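Local coordinates for protein DNA methyltransferase (PDB 4ONQ) that probably methylates cytosine C5 in DNA with S-adenosylmethionine as donor, here as the catalytic domain of a plant DRM-type methyltransferase bound to sinefungin, at residues A[111-116]-A[165-170]; A[133-138]-A[172-177]; A[231-236]-A[252-257]. The protein carries 5 engineered substitutions. One frame throughout, in Å; residues are numbered along the deposited sequence.

Contact 1 (A[111-116]-A[165-170]); sequences KWWPSW and NLVWVG
A loop without regular structure, W112 to P114, passes the end of strand 166-170, the two segments heading 120° apart and coming nearest where W112 CA stands 5.2 Å from G170 CA. W168 is the centre of the contact. Its CG lies anti to its own carbonyl carbon (chi1 -61°), which sends the indole out toward the loop, where three residues receive it. P114 CD sits squarely over the five-membered ring, 3.3 Å from the W168 ring centroid, in a CH-pi contact. W113 meets the same indole as a T-shaped pair: the W168 edge comes in over the W113 face, with W168 CD1 3.7 Å from W113 CD2 and the planes 75° apart. W116 approaches obliquely, its CH2 3.9 Å from W168 CZ2. D117 ties both indole nitrogens, its side chain taking W168 NE1 and its carbonyl W113 NE1. The W112 ring lies apart, its face over the strand: G170 CA is 3.7 Å from the centroid of the W112 five-membered ring, and K111 CG covers the opposite face. V169 and G170 together face K173 as a classic beta bulge, and W113, W116 and W168 form an aromatic cluster joining the loop to the hairpin.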
loop_
_atom_site.group_PDB
_atom_site.type_symbol
_atom_site.label_atom_id
_atom_site.label_comp_id
_atom_site.label_asym_id
_atom_site.label_seq_id
_atom_site.Cartn_x
_atom_site.Cartn_y
_atom_site.Cartn_z
ATOM N N LYS A 111 -9.736 -22.168 -13.786
ATOM C CA LYS A 111 -9.950 -23.423 -14.440
ATOM C C LYS A 111 -9.069 -24.559 -13.972
ATOM O O LYS A 111 -9.428 -25.706 -14.069
ATOM C CB LYS A 111 -9.771 -23.235 -15.920
ATOM C CG LYS A 111 -9.955 -24.479 -16.698
ATOM C CD LYS A 111 -9.929 -24.200 -18.154
ATOM C CE LYS A 111 -10.006 -25.473 -18.962
ATOM N NZ LYS A 111 -11.300 -26.187 -18.967
ATOM N N TRP A 112 -7.919 -24.228 -13.437
ATOM C CA TRP A 112 -6.993 -25.250 -12.955
ATOM C C TRP A 112 -6.879 -25.283 -11.436
ATOM O O TRP A 112 -6.026 -25.977 -10.887
ATOM C CB TRP A 112 -5.623 -25.078 -13.615
ATOM C CG TRP A 112 -5.747 -25.035 -15.098
ATOM C CD1 TRP A 112 -5.506 -23.967 -15.915
ATOM C CD2 TRP A 112 -6.194 -26.099 -15.946
ATOM N NE1 TRP A 112 -5.766 -24.306 -17.223
ATOM C CE2 TRP A 112 -6.188 -25.609 -17.268
ATOM C CE3 TRP A 112 -6.594 -27.420 -15.716
ATOM C CZ2 TRP A 112 -6.563 -26.397 -18.356
ATOM C CZ3 TRP A 112 -6.974 -28.198 -16.795
ATOM C CH2 TRP A 112 -6.957 -27.684 -18.099
ATOM N N TRP A 113 -7.746 -24.537 -10.757
ATOM C CA TRP A 113 -7.750 -24.531 -9.298
ATOM C C TRP A 113 -8.375 -25.820 -8.769
ATOM O O TRP A 113 -9.546 -26.098 -9.022
ATOM C CB TRP A 113 -8.497 -23.308 -8.752
ATOM C CG TRP A 113 -7.977 -22.847 -7.419
ATOM C CD1 TRP A 113 -8.325 -23.327 -6.188
ATOM C CD2 TRP A 113 -7.004 -21.816 -7.187
ATOM N NE1 TRP A 113 -7.626 -22.663 -5.205
ATOM C CE2 TRP A 113 -6.809 -21.731 -5.791
ATOM C CE3 TRP A 113 -6.273 -20.964 -8.026
ATOM C CZ2 TRP A 113 -5.917 -20.829 -5.213
ATOM C CZ3 TRP A 113 -5.385 -20.064 -7.450
ATOM C CH2 TRP A 113 -5.216 -20.005 -6.055
ATOM N N PRO A 114 -7.587 -26.624 -8.044
ATOM C CA PRO A 114 -8.099 -27.882 -7.494
ATOM C C PRO A 114 -9.163 -27.616 -6.435
ATOM O O PRO A 114 -9.052 -26.647 -5.683
ATOM C CB PRO A 114 -6.863 -28.511 -6.841
ATOM C CG PRO A 114 -5.688 -27.781 -7.409
ATOM C CD PRO A 114 -6.173 -26.405 -7.702
ATOM N N SER A 115 -10.177 -28.472 -6.377
ATOM C CA SER A 115 -11.235 -28.336 -5.380
ATOM C C SER A 115 -10.691 -28.393 -3.949
ATOM O O SER A 115 -11.294 -27.846 -3.024
ATOM C CB SER A 115 -12.299 -29.417 -5.581
ATOM O OG SER A 115 -11.721 -30.709 -5.506
ATOM N N TRP A 116 -9.548 -29.048 -3.771
ATOM C CA TRP A 116 -8.970 -29.211 -2.442
ATOM C C TRP A 116 -8.097 -28.034 -2.005
ATOM O O TRP A 116 -7.552 -28.037 -0.899
ATOM C CB TRP A 116 -8.192 -30.527 -2.344
ATOM C CG TRP A 116 -7.155 -30.714 -3.413
ATOM C CD1 TRP A 116 -7.325 -31.327 -4.618
ATOM C CD2 TRP A 116 -5.784 -30.296 -3.365
ATOM N NE1 TRP A 116 -6.146 -31.313 -5.326
ATOM C CE2 TRP A 116 -5.187 -30.683 -4.579
ATOM C CE3 TRP A 116 -5.010 -29.624 -2.416
ATOM C CZ2 TRP A 116 -3.848 -30.426 -4.869
ATOM C CZ3 TRP A 116 -3.678 -29.369 -2.704
ATOM C CH2 TRP A 116 -3.111 -29.770 -3.923
ATOM N N ASN A 165 2.620 -17.528 -1.983
ATOM C CA ASN A 165 1.565 -16.988 -2.834
ATOM C C ASN A 165 1.608 -17.582 -4.242
ATOM O O ASN A 165 1.639 -16.860 -5.241
ATOM C CB ASN A 165 1.620 -15.458 -2.875
ATOM C CG ASN A 165 0.839 -14.817 -1.739
ATOM O OD1 ASN A 165 -0.088 -15.415 -1.198
ATOM N ND2 ASN A 165 1.205 -13.589 -1.380
ATOM N N LEU A 166 1.622 -18.910 -4.310
ATOM C CA LEU A 166 1.606 -19.606 -5.586
ATOM C C LEU A 166 0.174 -19.797 -6.053
ATOM O O LEU A 166 -0.714 -20.060 -5.251
ATOM C CB LEU A 166 2.312 -20.950 -5.460
ATOM C CG LEU A 166 3.750 -20.826 -4.969
ATOM C CD1 LEU A 166 4.341 -22.195 -4.747
ATOM C CD2 LEU A 166 4.597 -20.034 -5.954
ATOM N N VAL A 167 -0.049 -19.646 -7.352
ATOM C CA VAL A 167 -1.379 -19.782 -7.920
ATOM C C VAL A 167 -1.350 -20.857 -8.998
ATOM O O VAL A 167 -0.324 -21.075 -9.630
ATOM C CB VAL A 167 -1.861 -18.444 -8.515
ATOM C CG1 VAL A 167 -2.011 -17.392 -7.409
ATOM C CG2 VAL A 167 -0.891 -17.954 -9.589
ATOM N N TRP A 168 -2.473 -21.536 -9.196
ATOM C CA TRP A 168 -2.552 -22.589 -10.202
ATOM C C TRP A 168 -2.739 -21.995 -11.587
ATOM O O TRP A 168 -3.603 -21.149 -11.784
ATOM C CB TRP A 168 -3.684 -23.569 -9.882
ATOM C CG TRP A 168 -3.491 -24.252 -8.566
ATOM C CD1 TRP A 168 -3.930 -23.823 -7.343
ATOM C CD2 TRP A 168 -2.790 -25.480 -8.334
ATOM N NE1 TRP A 168 -3.548 -24.716 -6.364
ATOM C CE2 TRP A 168 -2.849 -25.740 -6.947
ATOM C CE3 TRP A 168 -2.117 -26.386 -9.164
ATOM C CZ2 TRP A 168 -2.263 -26.868 -6.373
ATOM C CZ3 TRP A 168 -1.534 -27.504 -8.592
ATOM C CH2 TRP A 168 -1.611 -27.734 -7.207
ATOM N N VAL A 169 -1.915 -22.433 -12.537
ATOM C CA VAL A 169 -1.986 -21.920 -13.906
ATOM C C VAL A 169 -2.158 -23.037 -14.927
ATOM O O VAL A 169 -2.301 -22.787 -16.120
ATOM C CB VAL A 169 -0.740 -21.093 -14.269
ATOM C CG1 VAL A 169 -0.700 -19.820 -13.435
ATOM C CG2 VAL A 169 0.518 -21.919 -14.069
ATOM N N GLY A 170 -2.138 -24.270 -14.446
ATOM C CA GLY A 170 -2.364 -25.419 -15.295
ATOM C C GLY A 170 -2.492 -26.620 -14.389
ATOM O O GLY A 170 -2.300 -26.500 -13.178
#

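Contact 2 (A[133-138]-A[172-177]); sequences QLTNRI and NKVAPL
T135 faces V174 where helix 132-143 runs nearly antiparallel to strand 173-176, the short axes 157° apart and 7.8 Å at closest approach; T135 CA and V174 CA are 6.0 Å from each other. The threonine touches with its methyl. T135 OG1 takes the position between its backbone N and carbonyl carbon (chi1 60°) and bonds back to A132 O in the preceding turn, which leaves CG2 to face the strand. There T135 CG2 lies 3.5 Å from V174 O, and the two side chains slide past each other in opposite directions; P176 CD marks the far end of this threonine's contact.

One turn on, I138 crosses V174 at about a right angle, and V174 CG2 meets two of its carbons, I138 CG2 at 3.7 Å and I138 CD1 at 3.8 Å. Strand 173-176 is the second arm of a two-stranded antiparallel hairpin, and the helix packs on the face that carries V174, while K173 and A175 direct their CB atoms away from it. Helix 151-164 adjoins the same core, with V157 and Q160 against I138.

Beside this apolar patch one water joins the backbones of the helix and the start of the strand, tying a helix carbonyl to the turn and giving V174 N a partner: it donates to T135 O at 2.9 Å and to N172 O at 2.8 Å, and accepts from V174 N at 2.8 Å. N172, in the turn, lays its side chain against V142 and E143 farther along the helix.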
loop_
_atom_site.group_PDB
_atom_site.type_symbol
_atom_site.label_atom_id
_atom_site.label_comp_id
_atom_site.label_asym_id
_atom_site.label_seq_id
_atom_site.Cartn_x
_atom_site.Cartn_y
_atom_site.Cartn_z
ATOM N N GLN A 133 12.530 -24.418 -8.642
ATOM C CA GLN A 133 12.794 -25.639 -7.896
ATOM C C GLN A 133 11.577 -26.042 -7.068
ATOM O O GLN A 133 11.136 -27.191 -7.099
ATOM C CB GLN A 133 14.017 -25.436 -7.004
ATOM C CG GLN A 133 14.659 -26.712 -6.519
ATOM C CD GLN A 133 13.973 -27.268 -5.295
ATOM O OE1 GLN A 133 13.824 -28.481 -5.154
ATOM N NE2 GLN A 133 13.552 -26.381 -4.396
ATOM N N LEU A 134 11.026 -25.079 -6.344
ATOM C CA LEU A 134 9.853 -25.316 -5.515
ATOM C C LEU A 134 8.617 -25.728 -6.322
ATOM O O LEU A 134 7.937 -26.689 -5.965
ATOM C CB LEU A 134 9.554 -24.070 -4.683
ATOM C CG LEU A 134 8.266 -24.073 -3.864
ATOM C CD1 LEU A 134 8.276 -25.186 -2.821
ATOM C CD2 LEU A 134 8.091 -22.715 -3.212
ATOM N N THR A 135 8.325 -25.009 -7.407
ATOM C CA THR A 135 7.148 -25.333 -8.210
ATOM C C THR A 135 7.337 -26.683 -8.901
ATOM O O THR A 135 6.371 -27.369 -9.232
ATOM C CB THR A 135 6.799 -24.227 -9.247
ATOM O OG1 THR A 135 7.894 -24.028 -10.157
ATOM C CG2 THR A 135 6.466 -22.921 -8.552
ATOM N N ASN A 136 8.594 -27.057 -9.115
ATOM C CA ASN A 136 8.917 -28.394 -9.586
ATOM C C ASN A 136 8.577 -29.436 -8.523
ATOM O O ASN A 136 7.927 -30.444 -8.811
ATOM C CB ASN A 136 10.389 -28.487 -9.961
ATOM C CG ASN A 136 10.706 -29.731 -10.763
ATOM O OD1 ASN A 136 9.897 -30.187 -11.568
ATOM N ND2 ASN A 136 11.891 -30.285 -10.546
ATOM N N ARG A 137 9.011 -29.186 -7.289
ATOM C CA ARG A 137 8.682 -30.082 -6.186
ATOM C C ARG A 137 7.170 -30.269 -6.079
ATOM O O ARG A 137 6.692 -31.381 -5.859
ATOM C CB ARG A 137 9.248 -29.573 -4.853
ATOM C CG ARG A 137 10.774 -29.454 -4.795
ATOM C CD ARG A 137 11.482 -30.637 -5.453
ATOM N NE ARG A 137 11.030 -31.924 -4.937
ATOM C CZ ARG A 137 11.440 -33.100 -5.402
ATOM N NH1 ARG A 137 12.325 -33.158 -6.390
ATOM N NH2 ARG A 137 10.968 -34.222 -4.873
ATOM N N ILE A 138 6.424 -29.182 -6.253
ATOM C CA ILE A 138 4.967 -29.232 -6.140
ATOM C C ILE A 138 4.355 -30.033 -7.291
ATOM O O ILE A 138 3.493 -30.910 -7.078
ATOM C CB ILE A 138 4.365 -27.813 -6.055
ATOM C CG1 ILE A 138 4.768 -27.168 -4.726
ATOM C CG2 ILE A 138 2.860 -27.854 -6.168
ATOM C CD1 ILE A 138 4.223 -25.779 -4.536
ATOM N N ASN A 172 -1.289 -29.631 -12.462
ATOM C CA ASN A 172 0.026 -29.892 -11.865
ATOM C C ASN A 172 0.985 -28.702 -11.892
ATOM O O ASN A 172 2.152 -28.843 -11.524
ATOM C CB ASN A 172 0.712 -31.104 -12.504
ATOM C CG ASN A 172 -0.109 -32.365 -12.399
ATOM O OD1 ASN A 172 -0.859 -32.547 -11.445
ATOM N ND2 ASN A 172 0.040 -33.255 -13.376
ATOM N N LYS A 173 0.507 -27.537 -12.321
ATOM C CA LYS A 173 1.384 -26.374 -12.438
ATOM C C LYS A 173 0.962 -25.197 -11.571
ATOM O O LYS A 173 -0.054 -24.548 -11.837
ATOM C CB LYS A 173 1.489 -25.920 -13.892
ATOM C CG LYS A 173 1.939 -27.009 -14.846
ATOM C CD LYS A 173 2.350 -26.423 -16.180
ATOM C CE LYS A 173 1.192 -25.663 -16.806
ATOM N NZ LYS A 173 1.649 -24.903 -17.993
ATOM N N VAL A 174 1.749 -24.925 -10.534
ATOM C CA VAL A 174 1.604 -23.683 -9.795
ATOM C C VAL A 174 2.709 -22.745 -10.219
ATOM O O VAL A 174 3.751 -23.175 -10.721
ATOM C CB VAL A 174 1.686 -23.870 -8.268
ATOM C CG1 VAL A 174 0.462 -24.610 -7.749
ATOM C CG2 VAL A 174 2.968 -24.579 -7.892
ATOM N N ALA A 175 2.484 -21.457 -10.001
ATOM C CA ALA A 175 3.432 -20.434 -10.404
ATOM C C ALA A 175 3.385 -19.279 -9.425
ATOM O O ALA A 175 2.349 -19.009 -8.823
ATOM C CB ALA A 175 3.108 -19.953 -11.807
ATOM N N PRO A 176 4.513 -18.592 -9.253
ATOM C CA PRO A 176 4.410 -17.329 -8.520
ATOM C C PRO A 176 3.649 -16.303 -9.363
ATOM O O PRO A 176 3.556 -16.467 -10.584
ATOM C CB PRO A 176 5.869 -16.906 -8.343
ATOM C CG PRO A 176 6.599 -17.574 -9.489
ATOM C CD PRO A 176 5.875 -18.864 -9.744
ATOM N N LEU A 177 3.094 -15.281 -8.720
ATOM C CA LEU A 177 2.461 -14.189 -9.445
ATOM C C LEU A 177 3.467 -13.493 -10.357
ATOM O O LEU A 177 4.610 -13.263 -9.964
ATOM C CB LEU A 177 1.904 -13.163 -8.461
ATOM C CG LEU A 177 0.820 -13.673 -7.515
ATOM C CD1 LEU A 177 0.714 -12.746 -6.313
ATOM C CD2 LEU A 177 -0.515 -13.790 -8.250
HETATM O O HOH W 1 3.661 -26.924 -10.122
#

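Contact 3 (A[231-236]-A[252-257]); sequences INVLSL and IPLNTV
I231, V233, L254 and V257 turn their side chains to one face of two parallel strands, and this is the tightly packed part of the contact. I231 CG2 lies 4.0 Å from I252 CG2 and equally near L254 CD2, while V233 CB is 4.1 Å from V257 CG2. L247 of helix 242-249 closes over this face, touching V233, I252 and L254. V233 N bonds T256 O at 2.8 Å, nearly straight onto the carbonyl (C=O...N 162°).

The strands and that helix make a beta-alpha-beta crossover of the Rossmann-like sheet shared by class I methyltransferases; toward the C-terminal end of strand 231-236, S235, bonded through OG to E244, has its side chain about 6 Å from the bound sinefungin. Nearer the other end the pairing slips by one residue. I231 faces L254 but N232 already faces T256, a beta bulge in which I231 O accepts N255 N at 2.8 Å and, weakly, T256 N at 3.3 Å.

The solvent side is the outer rim at P253 and N255, both exposed, while I231, I252 and L254 beside them stay packed; P253 gives chiefly its carbonyl, to I231 N. N232, by contrast, is buried on the sheet face it shares with T256. Its CG is anti to its carbonyl carbon (chi1 -86°), which swings the amide toward 252-257 and brings OD1 3.1 Å from T256 CB, while ND2 donates to the carbonyls of F304 and G306. A leucine in its place would probably leave the carbonyls of F304 and G306 without this donor and crowd the bulge with an apolar branch.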
loop_
_atom_site.group_PDB
_atom_site.type_symbol
_atom_site.label_atom_id
_atom_site.label_comp_id
_atom_site.label_asym_id
_atom_site.label_seq_id
_atom_site.Cartn_x
_atom_site.Cartn_y
_atom_site.Cartn_z
ATOM N N ILE A 231 -3.831 19.945 -4.460
ATOM C CA ILE A 231 -3.239 19.631 -3.204
ATOM C C ILE A 231 -1.720 19.635 -3.305
ATOM O O ILE A 231 -1.173 19.349 -4.335
ATOM C CB ILE A 231 -3.857 18.327 -2.661
ATOM C CG1 ILE A 231 -3.743 18.242 -1.181
ATOM C CG2 ILE A 231 -3.284 17.086 -3.280
ATOM C CD1 ILE A 231 -4.345 16.969 -0.675
ATOM N N ASN A 232 -1.066 20.043 -2.234
ATOM C CA ASN A 232 0.376 20.037 -2.137
ATOM C C ASN A 232 0.778 18.915 -1.225
ATOM O O ASN A 232 0.308 18.836 -0.149
ATOM C CB ASN A 232 0.842 21.345 -1.542
ATOM C CG ASN A 232 1.032 22.429 -2.562
ATOM O OD1 ASN A 232 0.942 22.206 -3.733
ATOM N ND2 ASN A 232 1.319 23.609 -2.102
ATOM N N VAL A 233 1.646 18.031 -1.671
ATOM C CA VAL A 233 1.915 16.813 -0.923
ATOM C C VAL A 233 3.394 16.650 -0.617
ATOM O O VAL A 233 4.238 16.768 -1.505
ATOM C CB VAL A 233 1.463 15.567 -1.705
ATOM C CG1 VAL A 233 1.656 14.320 -0.862
ATOM C CG2 VAL A 233 0.018 15.711 -2.139
ATOM N N LEU A 234 3.707 16.388 0.646
ATOM C CA LEU A 234 5.036 15.926 0.997
ATOM C C LEU A 234 4.975 14.411 1.113
ATOM O O LEU A 234 4.441 13.877 2.086
ATOM C CB LEU A 234 5.517 16.546 2.305
ATOM C CG LEU A 234 6.950 16.161 2.695
ATOM C CD1 LEU A 234 7.882 16.425 1.536
ATOM C CD2 LEU A 234 7.428 16.914 3.929
ATOM N N SER A 235 5.501 13.721 0.106
ATOM C CA SER A 235 5.490 12.264 0.092
ATOM C C SER A 235 6.850 11.717 0.501
ATOM O O SER A 235 7.823 11.835 -0.242
ATOM C CB SER A 235 5.107 11.749 -1.294
ATOM O OG SER A 235 4.836 10.360 -1.255
ATOM N N LEU A 236 6.912 11.120 1.686
ATOM C CA LEU A 236 8.174 10.637 2.231
ATOM C C LEU A 236 8.271 9.137 2.057
ATOM O O LEU A 236 7.290 8.429 2.274
ATOM C CB LEU A 236 8.295 11.000 3.712
ATOM C CG LEU A 236 8.238 12.497 4.027
ATOM C CD1 LEU A 236 8.270 12.739 5.525
ATOM C CD2 LEU A 236 9.387 13.215 3.340
ATOM N N ILE A 252 -8.422 13.870 -7.195
ATOM C CA ILE A 252 -7.900 15.011 -6.464
ATOM C C ILE A 252 -6.710 15.595 -7.216
ATOM O O ILE A 252 -5.709 14.918 -7.419
ATOM C CB ILE A 252 -7.461 14.612 -5.052
ATOM C CG1 ILE A 252 -8.641 13.993 -4.292
ATOM C CG2 ILE A 252 -6.906 15.814 -4.320
ATOM C CD1 ILE A 252 -8.282 13.457 -2.912
ATOM N N PRO A 253 -6.807 16.826 -7.641
ATOM C CA PRO A 253 -5.748 17.383 -8.448
ATOM C C PRO A 253 -4.486 17.542 -7.647
ATOM O O PRO A 253 -4.531 17.863 -6.495
ATOM C CB PRO A 253 -6.303 18.726 -8.893
ATOM C CG PRO A 253 -7.651 18.802 -8.367
ATOM C CD PRO A 253 -7.797 17.832 -7.281
ATOM N N LEU A 254 -3.363 17.327 -8.288
ATOM C CA LEU A 254 -2.105 17.483 -7.639
ATOM C C LEU A 254 -1.420 18.739 -8.092
ATOM O O LEU A 254 -1.083 18.879 -9.229
ATOM C CB LEU A 254 -1.231 16.305 -7.986
ATOM C CG LEU A 254 -1.751 14.970 -7.518
ATOM C CD1 LEU A 254 -1.063 13.858 -8.241
ATOM C CD2 LEU A 254 -1.586 14.821 -6.040
ATOM N N ASN A 255 -1.168 19.634 -7.166
ATOM C CA ASN A 255 -0.493 20.845 -7.520
ATOM C C ASN A 255 0.982 20.790 -7.277
ATOM O O ASN A 255 1.746 20.969 -8.156
ATOM C CB ASN A 255 -1.126 22.021 -6.795
ATOM C CG ASN A 255 -0.318 23.265 -6.913
ATOM O OD1 ASN A 255 0.358 23.655 -5.988
ATOM N ND2 ASN A 255 -0.384 23.903 -8.061
ATOM N N THR A 256 1.393 20.420 -6.116
ATOM C CA THR A 256 2.784 20.232 -6.021
ATOM C C THR A 256 3.036 18.979 -5.196
ATOM O O THR A 256 2.381 18.777 -4.217
ATOM C CB THR A 256 3.375 21.474 -5.441
ATOM O OG1 THR A 256 4.208 22.111 -6.404
ATOM C CG2 THR A 256 4.204 21.145 -4.302
ATOM N N VAL A 257 3.930 18.115 -5.642
ATOM C CA VAL A 257 4.364 16.963 -4.862
ATOM C C VAL A 257 5.861 16.953 -4.612
ATOM O O VAL A 257 6.633 16.991 -5.517
ATOM C CB VAL A 257 3.999 15.637 -5.535
ATOM C CG1 VAL A 257 4.603 14.473 -4.788
ATOM C CG2 VAL A 257 2.513 15.473 -5.624
#

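Contacts 1 and 2 hold the two arms of one hairpin, strands 166-170 and 173-176, and their centres are 10 Å apart; W168 CD2 packs 3.4 Å from V174 CG1, joining the aromatic cluster to the helix interface. Both are partly buried and lie far from the chain's centre, in an outlying part that probably corresponds to the target recognition region of cytosine-5 methyltransferases. Contact 1 relies on rings, contact 2 on methyl groups and a bridging water. Contact 3, with its centre about 41 and 42 Å from theirs, is buried in the central sheet across the chain, where direct backbone hydrogen bonds join neighbouring strands close to the cofactor pocket.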